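Local structure of TRAP dicarboxylate transporter-DctP subunit (4N6D) at residues A[105-110]-A[323-328]; A[125-130]-A[330-335]; A[101-106]-A[316-321]. The protein probably binds a small organic solute in the periplasm and delivers it to a TRAP-type membrane transporter. All blocks are in the same frame, centred on the assembly; numbering follows the deposited sequence.

Contact 1. Residues A[105-110]-A[323-328]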
loop_
_atom_site.group_PDB
_atom_site.type_symbol
_atom_site.label_atom_id
_atom_site.label_comp_id
_atom_site.label_asym_id
_atom_site.label_seq_id
_atom_site.Cartn_x
_atom_site.Cartn_y
_atom_site.Cartn_z
ATOM N N SER A 105 -9.602 5.086 -7.519
ATOM C CA SER A 105 -8.875 4.188 -6.625
ATOM C C SER A 105 -7.836 4.896 -5.780
ATOM O O SER A 105 -7.466 4.398 -4.716
ATOM C CB SER A 105 -8.219 3.038 -7.393
ATOM O OG SER A 105 -9.203 2.286 -8.117
ATOM N N SER A 106 -7.355 6.045 -6.250
ATOM C CA SER A 106 -6.417 6.868 -5.479
ATOM C C SER A 106 -6.971 7.322 -4.113
ATOM O O SER A 106 -6.236 7.842 -3.279
ATOM C CB SER A 106 -5.982 8.080 -6.294
ATOM O OG SER A 106 -7.075 8.910 -6.629
ATOM N N VAL A 107 -8.272 7.139 -3.896
ATOM C CA VAL A 107 -8.850 7.479 -2.597
ATOM C C VAL A 107 -8.085 6.730 -1.523
ATOM O O VAL A 107 -7.903 7.228 -0.379
ATOM C CB VAL A 107 -10.363 7.155 -2.541
ATOM C CG1 VAL A 107 -10.608 5.661 -2.578
ATOM C CG2 VAL A 107 -11.000 7.782 -1.307
ATOM N N PHE A 108 -7.577 5.544 -1.871
ATOM C CA PHE A 108 -6.876 4.724 -0.879
ATOM C C PHE A 108 -5.473 5.207 -0.534
ATOM O O PHE A 108 -4.798 4.589 0.302
ATOM C CB PHE A 108 -6.840 3.246 -1.267
ATOM C CG PHE A 108 -8.017 2.493 -0.764
ATOM C CD1 PHE A 108 -7.978 1.918 0.489
ATOM C CD2 PHE A 108 -9.183 2.424 -1.496
ATOM C CE1 PHE A 108 -9.069 1.247 0.995
ATOM C CE2 PHE A 108 -10.295 1.731 -0.971
ATOM C CZ PHE A 108 -10.217 1.175 0.283
ATOM N N GLU A 109 -5.033 6.306 -1.142
ATOM C CA GLU A 109 -3.778 6.975 -0.745
ATOM C C GLU A 109 -3.956 7.930 0.448
ATOM O O GLU A 109 -2.998 8.329 1.061
ATOM C CB GLU A 109 -3.212 7.761 -1.925
ATOM C CG GLU A 109 -2.937 6.896 -3.132
ATOM C CD GLU A 109 -2.872 7.679 -4.433
ATOM O OE1 GLU A 109 -2.713 8.913 -4.388
ATOM O OE2 GLU A 109 -2.988 7.046 -5.500
ATOM N N LEU A 110 -5.197 8.269 0.762
ATOM C CA LEU A 110 -5.500 9.298 1.730
ATOM C C LEU A 110 -5.466 8.725 3.146
ATOM O O LEU A 110 -5.606 7.527 3.342
ATOM C CB LEU A 110 -6.921 9.837 1.485
ATOM C CG LEU A 110 -7.109 10.508 0.138
ATOM C CD1 LEU A 110 -8.597 10.802 -0.112
ATOM C CD2 LEU A 110 -6.265 11.769 0.051
ATOM N N ALA A 323 -17.593 12.257 -2.465
ATOM C CA ALA A 323 -18.204 12.049 -1.150
ATOM C C ALA A 323 -18.818 10.651 -1.071
ATOM O O ALA A 323 -18.737 9.970 -0.019
ATOM C CB ALA A 323 -19.238 13.121 -0.830
ATOM N N ALA A 324 -19.426 10.194 -2.164
ATOM C CA ALA A 324 -20.024 8.868 -2.156
ATOM C C ALA A 324 -18.965 7.792 -1.984
ATOM O O ALA A 324 -19.173 6.799 -1.267
ATOM C CB ALA A 324 -20.855 8.625 -3.414
ATOM N N VAL A 325 -17.830 7.964 -2.665
ATOM C CA VAL A 325 -16.743 7.011 -2.571
ATOM C C VAL A 325 -16.194 6.986 -1.141
ATOM O O VAL A 325 -15.972 5.906 -0.576
ATOM C CB VAL A 325 -15.607 7.379 -3.543
ATOM C CG1 VAL A 325 -14.371 6.524 -3.290
ATOM C CG2 VAL A 325 -16.070 7.228 -5.001
ATOM N N LEU A 326 -15.967 8.158 -0.545
ATOM C CA LEU A 326 -15.429 8.206 0.817
ATOM C C LEU A 326 -16.368 7.532 1.811
ATOM O O LEU A 326 -15.936 6.852 2.721
ATOM C CB LEU A 326 -15.160 9.639 1.265
ATOM C CG LEU A 326 -13.966 10.317 0.578
ATOM C CD1 LEU A 326 -14.052 11.825 0.635
ATOM C CD2 LEU A 326 -12.666 9.822 1.167
ATOM N N SER A 327 -17.661 7.735 1.652
ATOM C CA SER A 327 -18.632 7.049 2.504
ATOM C C SER A 327 -18.464 5.546 2.379
ATOM O O SER A 327 -18.381 4.814 3.372
ATOM C CB SER A 327 -20.048 7.407 2.097
ATOM O OG SER A 327 -20.332 8.759 2.378
ATOM N N ASP A 328 -18.445 5.073 1.144
ATOM C CA ASP A 328 -18.318 3.652 0.904
ATOM C C ASP A 328 -17.022 3.070 1.468
ATOM O O ASP A 328 -17.008 1.942 1.958
ATOM C CB ASP A 328 -18.414 3.356 -0.587
ATOM C CG ASP A 328 -19.816 3.517 -1.120
ATOM O OD1 ASP A 328 -20.759 3.632 -0.302
ATOM O OD2 ASP A 328 -19.967 3.507 -2.370
#
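With chi1 at 68°, V107 sets CG1 in the cleft between its own backbone N and carbonyl carbon and CG2 trans to the N, and both methyls are turned on helix 322-337. V325 answers with CG1 trans to its backbone N (chi1 171°); this one methyl meets V107 CG1 at 3.9 Å and V107 CG2 at 4.1 Å. L326 starts off to the flank of the helix, but its CD2 swings back to V107 CG2, at 3.6 Å the closest touch here. The two valines pass each other at a slant, and no hydrogen bond crosses the contact. The 3-10 turn 105-109 belongs to the loop between strand 90-94 and helix 117-131 of this family 7 solute-binding protein, a two-lobed periplasmic binding fold, and the contact docks that turn on the last helix of the chain. L110, just past the turn, adds a looser touch from CD1 to L326 CD2, 4.4 Å. W311 of helix 294-317 packs against both V107 and L110, and L127 of helix 117-131 covers V107 as well. The turn is held in shape by its own backbone bonds, among them L110 N to V107 O at 3.1 Å.

Contact 2. Residues A[125-130]-A[330-335]; sequences WDLYTK and EELRIK
D126 offers its carboxylate to K335 across the two helices: NZ comes to OD2 on the syn side, 34° out of the carboxylate plane, in a salt bridge of 3.0 Å. Two other flat groups are engaged within their own helices. The guanidinium of R333 takes the carboxylate of E330 side-on at its edge, NE to OE1 and NH2 to OE2, while T129 OG1 packs over the rim of one face of the W125 indole and gives its hydrogen bond to W125 O. The lysine reaches D126 because its chain is fully extended, with CG trans to the backbone N (chi1 178°). Beneath the bridge L332 forms the apolar half of the contact. Its CD2 lies against D126 CB at 3.7 Å, and its CD1 meets L127 CB at 4.1 Å. The short segments, on helices 117-131 and 322-337, come within 10.6 Å axis to axis, with 137° between their directions, a strongly inclined, roughly antiparallel course. D126 is also held from outside the two segments: Y336 OH bonds to OD2, and R260 of helix 249-285 forms a salt bridge with OD1. With both carboxylate oxygens engaged and two cations beside it, D126 would be expected to stay ionised and to have its rotation restricted, its carboxylate linking helix 117-131 to helices 322-337 and 249-285.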
loop_
_atom_site.group_PDB
_atom_site.type_symbol
_atom_site.label_atom_id
_atom_site.label_comp_id
_atom_site.label_asym_id
_atom_site.label_seq_id
_atom_site.Cartn_x
_atom_site.Cartn_y
_atom_site.Cartn_z
ATOM N N TRP A 125 -10.125 -3.882 -2.880
ATOM C CA TRP A 125 -10.667 -4.831 -3.861
ATOM C C TRP A 125 -12.190 -4.691 -3.941
ATOM O O TRP A 125 -12.769 -4.667 -5.041
ATOM C CB TRP A 125 -10.272 -6.268 -3.485
ATOM C CG TRP A 125 -10.892 -7.252 -4.397
ATOM C CD1 TRP A 125 -11.942 -8.081 -4.115
ATOM C CD2 TRP A 125 -10.561 -7.475 -5.768
ATOM N NE1 TRP A 125 -12.276 -8.816 -5.226
ATOM C CE2 TRP A 125 -11.431 -8.476 -6.251
ATOM C CE3 TRP A 125 -9.605 -6.932 -6.634
ATOM C CZ2 TRP A 125 -11.381 -8.936 -7.563
ATOM C CZ3 TRP A 125 -9.545 -7.408 -7.938
ATOM C CH2 TRP A 125 -10.420 -8.399 -8.386
ATOM N N ASP A 126 -12.849 -4.606 -2.783
ATOM C CA ASP A 126 -14.292 -4.430 -2.773
ATOM C C ASP A 126 -14.722 -3.117 -3.440
ATOM O O ASP A 126 -15.737 -3.075 -4.154
ATOM C CB ASP A 126 -14.879 -4.460 -1.354
ATOM C CG ASP A 126 -14.992 -5.852 -0.778
ATOM O OD1 ASP A 126 -14.767 -6.844 -1.505
ATOM O OD2 ASP A 126 -15.385 -5.941 0.411
ATOM N N LEU A 127 -13.980 -2.040 -3.192
ATOM C CA LEU A 127 -14.338 -0.769 -3.780
ATOM C C LEU A 127 -14.209 -0.853 -5.296
ATOM O O LEU A 127 -15.084 -0.378 -6.023
ATOM C CB LEU A 127 -13.487 0.380 -3.217
ATOM C CG LEU A 127 -13.954 1.749 -3.697
ATOM C CD1 LEU A 127 -15.188 2.220 -2.902
ATOM C CD2 LEU A 127 -12.829 2.793 -3.633
ATOM N N TYR A 128 -13.114 -1.447 -5.762
ATOM C CA TYR A 128 -12.904 -1.631 -7.190
ATOM C C TYR A 128 -14.032 -2.459 -7.793
ATOM O O TYR A 128 -14.581 -2.103 -8.833
ATOM C CB TYR A 128 -11.541 -2.287 -7.488
ATOM C CG TYR A 128 -11.536 -2.857 -8.884
ATOM C CD1 TYR A 128 -11.413 -2.021 -9.984
ATOM C CD2 TYR A 128 -11.765 -4.207 -9.094
ATOM C CE1 TYR A 128 -11.470 -2.528 -11.251
ATOM C CE2 TYR A 128 -11.823 -4.715 -10.366
ATOM C CZ TYR A 128 -11.675 -3.876 -11.425
ATOM O OH TYR A 128 -11.734 -4.393 -12.699
ATOM N N THR A 129 -14.388 -3.560 -7.146
ATOM C CA THR A 129 -15.396 -4.454 -7.684
ATOM C C THR A 129 -16.759 -3.757 -7.772
ATOM O O THR A 129 -17.547 -4.000 -8.699
ATOM C CB THR A 129 -15.517 -5.712 -6.830
ATOM O OG1 THR A 129 -14.289 -6.449 -6.930
ATOM C CG2 THR A 129 -16.677 -6.562 -7.310
ATOM N N LYS A 130 -17.026 -2.885 -6.810
ATOM C CA LYS A 130 -18.283 -2.163 -6.774
ATOM C C LYS A 130 -18.376 -1.096 -7.865
ATOM O O LYS A 130 -19.418 -0.942 -8.507
ATOM C CB LYS A 130 -18.496 -1.520 -5.403
ATOM C CG LYS A 130 -19.774 -0.707 -5.328
ATOM C CD LYS A 130 -19.985 -0.071 -3.976
ATOM C CE LYS A 130 -21.366 0.554 -3.913
ATOM N NZ LYS A 130 -21.711 0.984 -2.551
ATOM N N GLU A 330 -15.407 4.099 4.156
ATOM C CA GLU A 330 -15.530 3.945 5.617
ATOM C C GLU A 330 -16.386 2.720 5.959
ATOM O O GLU A 330 -16.127 2.007 6.936
ATOM C CB GLU A 330 -16.103 5.209 6.269
ATOM C CG GLU A 330 -16.421 5.084 7.767
ATOM C CD GLU A 330 -15.207 4.941 8.681
ATOM O OE1 GLU A 330 -14.048 4.957 8.214
ATOM O OE2 GLU A 330 -15.435 4.848 9.901
ATOM N N GLU A 331 -17.426 2.495 5.171
ATOM C CA GLU A 331 -18.271 1.329 5.384
ATOM C C GLU A 331 -17.422 0.061 5.255
ATOM O O GLU A 331 -17.549 -0.856 6.065
ATOM C CB GLU A 331 -19.444 1.313 4.396
ATOM C CG GLU A 331 -20.319 0.042 4.480
ATOM C CD GLU A 331 -21.515 0.046 3.553
ATOM O OE1 GLU A 331 -21.541 0.851 2.599
ATOM O OE2 GLU A 331 -22.456 -0.756 3.795
ATOM N N LEU A 332 -16.562 0.018 4.244
ATOM C CA LEU A 332 -15.682 -1.123 4.027
ATOM C C LEU A 332 -14.626 -1.246 5.130
ATOM O O LEU A 332 -14.291 -2.362 5.541
ATOM C CB LEU A 332 -15.027 -1.035 2.642
ATOM C CG LEU A 332 -16.029 -1.207 1.499
ATOM C CD1 LEU A 332 -15.369 -0.810 0.192
ATOM C CD2 LEU A 332 -16.530 -2.645 1.417
ATOM N N ARG A 333 -14.099 -0.122 5.615
ATOM C CA ARG A 333 -13.146 -0.166 6.717
ATOM C C ARG A 333 -13.777 -0.845 7.950
ATOM O O ARG A 333 -13.184 -1.722 8.584
ATOM C CB ARG A 333 -12.681 1.255 7.108
ATOM C CG ARG A 333 -11.500 1.230 8.102
ATOM C CD ARG A 333 -11.131 2.602 8.653
ATOM N NE ARG A 333 -12.213 3.135 9.453
ATOM C CZ ARG A 333 -12.478 2.780 10.703
ATOM N NH1 ARG A 333 -11.708 1.911 11.350
ATOM N NH2 ARG A 333 -13.517 3.320 11.321
ATOM N N ILE A 334 -14.973 -0.389 8.306
ATOM C CA ILE A 334 -15.663 -0.977 9.443
ATOM C C ILE A 334 -15.934 -2.473 9.207
ATOM O O ILE A 334 -15.845 -3.293 10.130
ATOM C CB ILE A 334 -16.954 -0.218 9.740
ATOM C CG1 ILE A 334 -16.616 1.194 10.181
ATOM C CG2 ILE A 334 -17.737 -0.895 10.869
ATOM C CD1 ILE A 334 -17.819 2.123 10.283
ATOM N N LYS A 335 -16.310 -2.836 7.990
ATOM C CA LYS A 335 -16.548 -4.250 7.690
ATOM C C LYS A 335 -15.327 -5.124 8.028
ATOM O O LYS A 335 -15.467 -6.244 8.529
ATOM C CB LYS A 335 -16.888 -4.405 6.198
ATOM C CG LYS A 335 -17.108 -5.830 5.709
ATOM C CD LYS A 335 -17.413 -5.756 4.201
ATOM C CE LYS A 335 -17.612 -7.102 3.537
ATOM N NZ LYS A 335 -17.706 -6.874 2.045
#

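Contact 3. Residues A[101-106]-A[316-321]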
loop_
_atom_site.group_PDB
_atom_site.type_symbol
_atom_site.label_atom_id
_atom_site.label_comp_id
_atom_site.label_asym_id
_atom_site.label_seq_id
_atom_site.Cartn_x
_atom_site.Cartn_y
_atom_site.Cartn_z
ATOM N N VAL A 101 -4.135 9.471 -12.907
ATOM C CA VAL A 101 -4.442 8.327 -13.748
ATOM C C VAL A 101 -5.538 7.458 -13.098
ATOM O O VAL A 101 -6.262 6.744 -13.801
ATOM C CB VAL A 101 -3.185 7.526 -14.003
ATOM C CG1 VAL A 101 -3.470 6.298 -14.834
ATOM C CG2 VAL A 101 -2.139 8.410 -14.694
ATOM N N PHE A 102 -5.657 7.551 -11.774
ATOM C CA PHE A 102 -6.586 6.711 -10.995
ATOM C C PHE A 102 -7.449 7.557 -10.064
ATOM O O PHE A 102 -7.336 7.475 -8.851
ATOM C CB PHE A 102 -5.789 5.685 -10.198
ATOM C CG PHE A 102 -4.903 4.837 -11.069
ATOM C CD1 PHE A 102 -5.436 3.839 -11.844
ATOM C CD2 PHE A 102 -3.532 5.059 -11.119
ATOM C CE1 PHE A 102 -4.635 3.071 -12.654
ATOM C CE2 PHE A 102 -2.734 4.285 -11.953
ATOM C CZ PHE A 102 -3.292 3.297 -12.700
ATOM N N PRO A 103 -8.320 8.384 -10.639
ATOM C CA PRO A 103 -9.081 9.319 -9.799
ATOM C C PRO A 103 -9.964 8.649 -8.771
ATOM O O PRO A 103 -10.223 9.268 -7.729
ATOM C CB PRO A 103 -9.942 10.078 -10.801
ATOM C CG PRO A 103 -9.901 9.279 -12.061
ATOM C CD PRO A 103 -8.553 8.635 -12.072
ATOM N N LEU A 104 -10.453 7.444 -9.044
ATOM C CA LEU A 104 -11.284 6.771 -8.027
ATOM C C LEU A 104 -10.427 6.023 -7.032
ATOM O O LEU A 104 -10.511 6.283 -5.826
ATOM C CB LEU A 104 -12.300 5.810 -8.647
ATOM C CG LEU A 104 -13.307 5.316 -7.596
ATOM C CD1 LEU A 104 -14.714 5.368 -8.160
ATOM C CD2 LEU A 104 -12.923 3.931 -7.199
ATOM N N SER A 105 -9.602 5.086 -7.519
ATOM C CA SER A 105 -8.875 4.188 -6.625
ATOM C C SER A 105 -7.836 4.896 -5.780
ATOM O O SER A 105 -7.466 4.398 -4.716
ATOM C CB SER A 105 -8.219 3.038 -7.393
ATOM O OG SER A 105 -9.203 2.286 -8.117
ATOM N N SER A 106 -7.355 6.045 -6.250
ATOM C CA SER A 106 -6.417 6.868 -5.479
ATOM C C SER A 106 -6.971 7.322 -4.113
ATOM O O SER A 106 -6.236 7.842 -3.279
ATOM C CB SER A 106 -5.982 8.080 -6.294
ATOM O OG SER A 106 -7.075 8.910 -6.629
ATOM N N ALA A 316 -14.005 15.012 -8.603
ATOM C CA ALA A 316 -15.095 15.721 -9.266
ATOM C C ALA A 316 -14.706 16.142 -10.681
ATOM O O ALA A 316 -15.516 16.069 -11.624
ATOM C CB ALA A 316 -15.516 16.929 -8.450
ATOM N N ALA A 317 -13.476 16.597 -10.840
ATOM C CA ALA A 317 -12.991 17.012 -12.158
ATOM C C ALA A 317 -12.945 15.870 -13.158
ATOM O O ALA A 317 -12.976 16.102 -14.363
ATOM C CB ALA A 317 -11.634 17.667 -12.049
ATOM N N LYS A 318 -12.879 14.640 -12.669
ATOM C CA LYS A 318 -12.869 13.472 -13.536
ATOM C C LYS A 318 -14.196 12.687 -13.466
ATOM O O LYS A 318 -14.262 11.509 -13.873
ATOM C CB LYS A 318 -11.704 12.567 -13.171
ATOM C CG LYS A 318 -10.337 13.242 -13.269
ATOM C CD LYS A 318 -9.777 13.161 -14.650
ATOM C CE LYS A 318 -8.252 13.333 -14.627
ATOM N NZ LYS A 318 -7.899 14.726 -14.281
ATOM N N GLY A 319 -15.247 13.329 -12.956
ATOM C CA GLY A 319 -16.587 12.738 -12.957
ATOM C C GLY A 319 -16.886 11.730 -11.854
ATOM O O GLY A 319 -17.905 11.001 -11.903
ATOM N N VAL A 320 -16.018 11.690 -10.850
ATOM C CA VAL A 320 -16.185 10.770 -9.728
ATOM C C VAL A 320 -16.927 11.448 -8.578
ATOM O O VAL A 320 -16.669 12.610 -8.276
ATOM C CB VAL A 320 -14.809 10.251 -9.260
ATOM C CG1 VAL A 320 -14.928 9.430 -7.964
ATOM C CG2 VAL A 320 -14.146 9.434 -10.368
ATOM N N ASP A 321 -17.850 10.719 -7.940
ATOM C CA ASP A 321 -18.634 11.251 -6.814
ATOM C C ASP A 321 -17.810 11.006 -5.544
ATOM O O ASP A 321 -17.938 9.963 -4.891
ATOM C CB ASP A 321 -19.994 10.535 -6.764
ATOM C CG ASP A 321 -20.957 11.105 -5.718
ATOM O OD1 ASP A 321 -20.542 11.897 -4.831
ATOM O OD2 ASP A 321 -22.139 10.705 -5.803
#
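The loop 101-106 faces the chain turn that follows helix 294-317, with the CA atoms of L104 and V320 6.6 Å apart and those of P103 and K318 6.7 Å apart. P103 lays the CB-CG side of its ring against the root of K318: its CB and CG are each 3.9 Å from K318 CB, and the two side chains cross nearly at right angles. Beyond CG the lysine bends at chi2 (-86°) and carries its amino end away, so that P103 meets the lysine's CB and CG but not its nitrogen. One residue on, L104 brings CD1 to V320 CG1 at 4.1 Å, again nearly crosswise; V320 turns that methyl inward by holding it trans to its backbone N. V320 CG2 lies farther off, 4.3 Å from P103 CB, so the valine sits against both residues of the loop. The turn beneath is a Schellman motif: G319, with positive phi, is the C' residue, its N bonding to A316 O, and it ends the helix so that V320 faces the loop. D321 then takes the N-cap position of helix 322-337, its OD1 making a weak bond to A324 N. On the loop side, F102 O accepts S106 OG at 2.7 Å and S106 N at 3.0 Å from opposite faces of its plane, bracing the start of the 3-10 turn. E135 takes the backbone N of L104 and of S105, while W311 of helix 294-317 bonds to S106 OG. L104 also packs on L127 and Y131 of helix 117-131, and V325 of helix 322-337 touches both L104 and V320, placing the contact where the loop after strand 90-94 meets three helices.

One stretch of loop, 101-110, supplies a side to contacts 1 and 3, which share S105 and S106, while helix 322-337 serves both contact 1 and contact 2. Contact 1 is the buried one and purely apolar. Contacts 2 and 3 are partly buried and each has an exposed lysine at its margin, but only in contact 2 does that lysine make a salt bridge across the segments. L127 joins the three: its CD2 packs on V107 and V325 of contact 1 and on L104 of contact 3. A further salt bridge, K130 NZ to D328 OD2 at 3.1 Å, runs between the segments of contacts 2 and 1, so both charged pairs lie on the contact 2 side of the hydrophobic centre.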